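Local coordinates for protein delta-aminolevulinic acid dehydratase (Toxoplasma gondii ME49, PDB 3OBK) that catalyses the condensation of two molecules of 5-aminolevulinic acid to porphobilinogen, an early step of tetrapyrrole biosynthesis, and is assembled as an octamer, at residues L115-M120 with T171-A177; S141-H145 with S228-G232. All blocks are in the same frame, centred on the assembly; numbering follows the deposited sequence.

Interaction 1: L115-M120 with T171-A177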
loop_
_atom_site.group_PDB
_atom_site.type_symbol
_atom_site.label_atom_id
_atom_site.label_comp_id
_atom_site.label_asym_id
_atom_site.label_seq_id
_atom_site.Cartn_x
_atom_site.Cartn_y
_atom_site.Cartn_z
ATOM N N LEU A 115 -33.548 -26.306 21.931
ATOM C CA LEU A 115 -33.000 -24.970 21.684
ATOM C C LEU A 115 -34.093 -23.934 21.414
ATOM O O LEU A 115 -34.112 -22.895 22.075
ATOM C CB LEU A 115 -31.933 -24.962 20.583
ATOM C CG LEU A 115 -31.014 -23.752 20.561
ATOM C CD1 LEU A 115 -30.399 -23.498 21.939
ATOM C CD2 LEU A 115 -29.934 -23.976 19.476
ATOM N N PRO A 116 -35.016 -24.199 20.476
ATOM C CA PRO A 116 -36.085 -23.196 20.305
ATOM C C PRO A 116 -36.857 -22.883 21.575
ATOM O O PRO A 116 -37.227 -21.753 21.788
ATOM C CB PRO A 116 -37.020 -23.849 19.274
ATOM C CG PRO A 116 -36.150 -24.668 18.479
ATOM C CD PRO A 116 -35.109 -25.237 19.440
ATOM N N ARG A 117 -37.101 -23.871 22.418
ATOM C CA ARG A 117 -37.799 -23.612 23.683
ATOM C C ARG A 117 -36.929 -22.777 24.631
ATOM O O ARG A 117 -37.441 -21.944 25.373
ATOM C CB ARG A 117 -38.215 -24.920 24.366
ATOM C CG ARG A 117 -39.364 -25.623 23.701
ATOM C CD ARG A 117 -39.796 -26.868 24.503
ATOM N NE ARG A 117 -39.012 -28.064 24.154
ATOM C CZ ARG A 117 -38.208 -28.762 24.965
ATOM N NH1 ARG A 117 -37.605 -29.829 24.465
ATOM N NH2 ARG A 117 -37.993 -28.432 26.250
ATOM N N ALA A 118 -35.625 -23.011 24.616
ATOM C CA ALA A 118 -34.706 -22.253 25.449
ATOM C C ALA A 118 -34.714 -20.792 25.047
ATOM O O ALA A 118 -34.720 -19.904 25.907
ATOM C CB ALA A 118 -33.307 -22.818 25.352
ATOM N N ILE A 119 -34.726 -20.554 23.740
ATOM C CA ILE A 119 -34.783 -19.200 23.212
ATOM C C ILE A 119 -36.091 -18.515 23.591
ATOM O O ILE A 119 -36.082 -17.379 24.040
ATOM C CB ILE A 119 -34.663 -19.188 21.685
ATOM C CG1 ILE A 119 -33.261 -19.595 21.247
ATOM C CG2 ILE A 119 -35.025 -17.813 21.124
ATOM C CD1 ILE A 119 -33.130 -19.690 19.743
ATOM N N MET A 120 -37.211 -19.196 23.398
ATOM C CA MET A 120 -38.508 -18.611 23.756
ATOM C C MET A 120 -38.588 -18.339 25.228
ATOM O O MET A 120 -39.068 -17.305 25.625
ATOM C CB MET A 120 -39.676 -19.498 23.335
ATOM C CG MET A 120 -39.978 -19.435 21.834
ATOM S SD MET A 120 -41.256 -20.618 21.335
ATOM C CE MET A 120 -40.301 -22.031 20.790
ATOM N N THR A 171 -36.004 -21.954 11.810
ATOM C CA THR A 171 -36.571 -22.340 13.077
ATOM C C THR A 171 -36.080 -21.494 14.253
ATOM O O THR A 171 -36.874 -21.092 15.111
ATOM C CB THR A 171 -36.273 -23.825 13.382
ATOM O OG1 THR A 171 -36.748 -24.640 12.301
ATOM C CG2 THR A 171 -36.979 -24.246 14.624
ATOM N N LEU A 172 -34.780 -21.227 14.300
ATOM C CA LEU A 172 -34.172 -20.451 15.391
ATOM C C LEU A 172 -34.533 -18.968 15.323
ATOM O O LEU A 172 -34.875 -18.343 16.336
ATOM C CB LEU A 172 -32.666 -20.616 15.328
ATOM C CG LEU A 172 -32.128 -22.028 15.602
ATOM C CD1 LEU A 172 -30.615 -21.985 15.466
ATOM C CD2 LEU A 172 -32.540 -22.560 16.980
ATOM N N ALA A 173 -34.482 -18.422 14.110
ATOM C CA ALA A 173 -34.942 -17.074 13.853
ATOM C C ALA A 173 -36.394 -16.956 14.306
ATOM O O ALA A 173 -36.746 -16.049 15.080
ATOM C CB ALA A 173 -34.826 -16.740 12.381
ATOM N N ARG A 174 -37.234 -17.885 13.848
ATOM C CA ARG A 174 -38.659 -17.799 14.185
ATOM C C ARG A 174 -38.875 -17.893 15.697
ATOM O O ARG A 174 -39.799 -17.273 16.209
ATOM C CB ARG A 174 -39.499 -18.869 13.466
ATOM C CG ARG A 174 -40.008 -18.486 12.100
ATOM C CD ARG A 174 -40.668 -19.700 11.475
ATOM N NE ARG A 174 -41.036 -19.548 10.061
ATOM C CZ ARG A 174 -41.262 -20.571 9.219
ATOM N NH1 ARG A 174 -41.134 -21.843 9.614
ATOM N NH2 ARG A 174 -41.600 -20.327 7.952
ATOM N N ALA A 175 -38.025 -18.668 16.386
ATOM C CA ALA A 175 -38.143 -18.840 17.851
ATOM C C ALA A 175 -37.819 -17.580 18.622
ATOM O O ALA A 175 -38.226 -17.444 19.764
ATOM C CB ALA A 175 -37.266 -20.011 18.361
ATOM N N GLY A 176 -37.084 -16.666 17.995
ATOM C CA GLY A 176 -36.676 -15.406 18.619
ATOM C C GLY A 176 -35.173 -15.134 18.592
ATOM O O GLY A 176 -34.750 -14.089 19.047
ATOM N N ALA A 177 -34.352 -16.049 18.082
ATOM C CA ALA A 177 -32.919 -15.801 18.002
ATOM C C ALA A 177 -32.603 -14.498 17.294
ATOM O O ALA A 177 -33.142 -14.228 16.223
ATOM C CB ALA A 177 -32.238 -16.941 17.282
#
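Ile119 sets CG2 anti to its backbone N and CG1 beside it (chi1 -69°), which spreads its two branches along the 171-177 segment. CG2 lies 3.5 Å from Ala175 O. CD1, on the extended branch, ends 3.8 Å from Ala177 CB. Leu172 turns CG back beside its own N (chi1 -66°), and its CD2 rests against both Leu115 and Ile119. The Leu172 CD2 methyl lies 3.9 Å from Leu115 CD2 and 4.0 Å from Ile119 CD1. One step along, the Pro116 ring lies against small groups, with CB 4.0 Å from Ala175 CB and CG close to the Thr171 methyl. Met120 CG borders the Ala175 carbonyl at the more exposed margin. No hydrogen bond crosses; the contact is apolar. Gly176 has positive phi, and Gly176 N and Ala177 N bond back into the last helical turn, a Schellman motif. Ile119 CG2 packs on this turn. Leu131 and Leu92 lie beneath Ile119, and Ala133 and Val135 beneath Leu172. Over these segments the helix axes run nearly parallel, 22° apart and 9.1 Å at closest approach. This is the packing of neighbouring outer helices over the parallel strands of a TIM barrel.

Interaction 2: S141-H145 with S228-G232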
loop_
_atom_site.group_PDB
_atom_site.type_symbol
_atom_site.label_atom_id
_atom_site.label_comp_id
_atom_site.label_asym_id
_atom_site.label_seq_id
_atom_site.Cartn_x
_atom_site.Cartn_y
_atom_site.Cartn_z
ATOM N N SER A 141 -26.379 -34.727 15.297
ATOM C CA SER A 141 -25.915 -35.739 14.369
ATOM C C SER A 141 -25.438 -36.959 15.129
ATOM O O SER A 141 -24.647 -36.848 16.061
ATOM C CB SER A 141 -24.778 -35.195 13.503
ATOM O OG SER A 141 -24.047 -36.245 12.919
ATOM N N SER A 142 -25.903 -38.124 14.707
ATOM C CA SER A 142 -25.475 -39.382 15.331
ATOM C C SER A 142 -24.056 -39.733 14.946
ATOM O O SER A 142 -23.497 -40.723 15.439
ATOM C CB SER A 142 -26.428 -40.543 14.965
ATOM O OG SER A 142 -26.739 -40.627 13.585
ATOM N N MET A 143 -23.487 -38.933 14.043
ATOM C CA MET A 143 -22.134 -39.130 13.561
ATOM C C MET A 143 -21.170 -38.126 14.165
ATOM O O MET A 143 -19.969 -38.249 13.976
ATOM C CB MET A 143 -22.107 -38.991 12.052
ATOM C CG MET A 143 -23.083 -39.923 11.328
ATOM S SD MET A 143 -22.426 -41.563 11.195
ATOM C CE MET A 143 -23.286 -42.430 12.492
ATOM N N GLY A 144 -21.685 -37.147 14.901
ATOM C CA GLY A 144 -20.846 -36.079 15.425
ATOM C C GLY A 144 -20.214 -35.190 14.355
ATOM O O GLY A 144 -19.143 -34.644 14.557
ATOM N N HIS A 145 -20.884 -35.048 13.210
ATOM C CA HIS A 145 -20.450 -34.115 12.177
ATOM C C HIS A 145 -21.420 -32.944 11.980
ATOM O O HIS A 145 -22.618 -33.066 12.249
ATOM C CB HIS A 145 -20.216 -34.860 10.878
ATOM C CG HIS A 145 -18.984 -35.690 10.899
ATOM N ND1 HIS A 145 -17.741 -35.167 10.631
ATOM C CD2 HIS A 145 -18.791 -36.992 11.208
ATOM C CE1 HIS A 145 -16.837 -36.123 10.739
ATOM N NE2 HIS A 145 -17.445 -37.238 11.104
ATOM N N SER A 228 -20.728 -35.139 21.656
ATOM C CA SER A 228 -20.870 -34.990 20.212
ATOM C C SER A 228 -19.556 -35.266 19.496
ATOM O O SER A 228 -19.334 -34.818 18.379
ATOM C CB SER A 228 -21.445 -33.600 19.880
ATOM O OG SER A 228 -20.605 -32.568 20.345
ATOM N N HIS A 229 -18.706 -36.045 20.151
ATOM C CA HIS A 229 -17.504 -36.547 19.534
ATOM C C HIS A 229 -17.803 -37.335 18.261
ATOM O O HIS A 229 -18.770 -38.087 18.198
ATOM C CB HIS A 229 -16.746 -37.408 20.527
ATOM C CG HIS A 229 -16.061 -36.618 21.591
ATOM N ND1 HIS A 229 -14.884 -35.935 21.362
ATOM C CD2 HIS A 229 -16.391 -36.388 22.884
ATOM C CE1 HIS A 229 -14.514 -35.327 22.475
ATOM N NE2 HIS A 229 -15.408 -35.588 23.412
ATOM N N MET A 230 -16.954 -37.137 17.260
ATOM C CA MET A 230 -17.076 -37.775 15.965
ATOM C C MET A 230 -16.951 -39.291 16.102
ATOM O O MET A 230 -16.136 -39.799 16.876
ATOM C CB MET A 230 -15.983 -37.281 15.008
ATOM C CG MET A 230 -15.992 -35.792 14.668
ATOM S SD MET A 230 -14.999 -34.707 15.759
ATOM C CE MET A 230 -13.335 -35.384 15.549
ATOM N N VAL A 231 -17.749 -40.004 15.319
ATOM C CA VAL A 231 -17.779 -41.454 15.358
ATOM C C VAL A 231 -16.646 -42.060 14.545
ATOM O O VAL A 231 -16.209 -41.464 13.551
ATOM C CB VAL A 231 -19.130 -41.967 14.816
ATOM C CG1 VAL A 231 -19.030 -43.391 14.291
ATOM C CG2 VAL A 231 -20.189 -41.859 15.912
ATOM N N GLY A 232 -16.168 -43.231 14.979
ATOM C CA GLY A 232 -15.393 -44.134 14.111
ATOM C C GLY A 232 -13.981 -43.680 13.800
ATOM O O GLY A 232 -13.380 -44.125 12.804
HETATM O O HOH W 1 -18.334 -32.998 16.658
#
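Met143 O and Val231 N form the direct hydrogen bond between the two loops, 3.1 Å long. The N-H points well at the oxygen (159°), but the donor stands above the carbonyl plane, 46° out of it. Met230 CA also approaches Met143 O, in a CA-H...O contact. Val231 turns its CB toward the other loop, and its CG2 comes 3.5 Å from Ser142 O.

Gly144 lies flush against the backbone of 228-230, its CA 3.5 Å from Ser228 O. Its positive phi suits glycine. A water joins the loops at this point. It donates to Gly144 O at 2.8 Å and to Ser228 O at 2.7 Å.

Met230 keeps CG beside its own N (chi1 -62°), which lays CG over one face of the His145 ring, offset toward the rim. This CH-pi contact measures 4.3 Å from Met230 CG to the ring centroid. The chain then bends, and its end leads away from His145. Met143 CB meets the edge of the same ring, in its plane.

Further out, Ser141 to Gly144 form a type I beta turn. Ser141 OG accepts from Met143 N at 3.0 Å, which makes an ST turn, and more weakly from His145 N. Thr234 OG1 bonds to both His145 NE2 and Val231 O, and Tyr239 OH bonds to His145 ND1. Arg223 of helix 220-226 packs on Ser228, His229 and Met230.

The polar links between the loops are thus one backbone hydrogen bond and one bridging water, and Val231 and Met230 add apolar contact. The bonds at both ring nitrogens probably hold the imidazole in place as the face on which Met230 CG rests.

In the fold
Interactions 1 and 2 share one barrel domain. Interaction 1 joins outer helices, and interaction 2 joins loops that follow strand 130-135 and helix 220-226. Their centres are about 24 Å apart and their nearest atoms about 12 Å, with no touch. Along the chain their segments alternate: 141-145 precedes helix 158-175, on which 171-177 lies. Strand 130-135 underlies interaction 1 and leads into loop 141-145 of interaction 2. In interaction 2 the side chain of Met230 is about 6 Å from a bound porphobilinogen. In interaction 1 the side chain of Leu115 is about 10 Å from a bound porphobilinogen. Interaction 2 is therefore the nearer of the two to the product pocket.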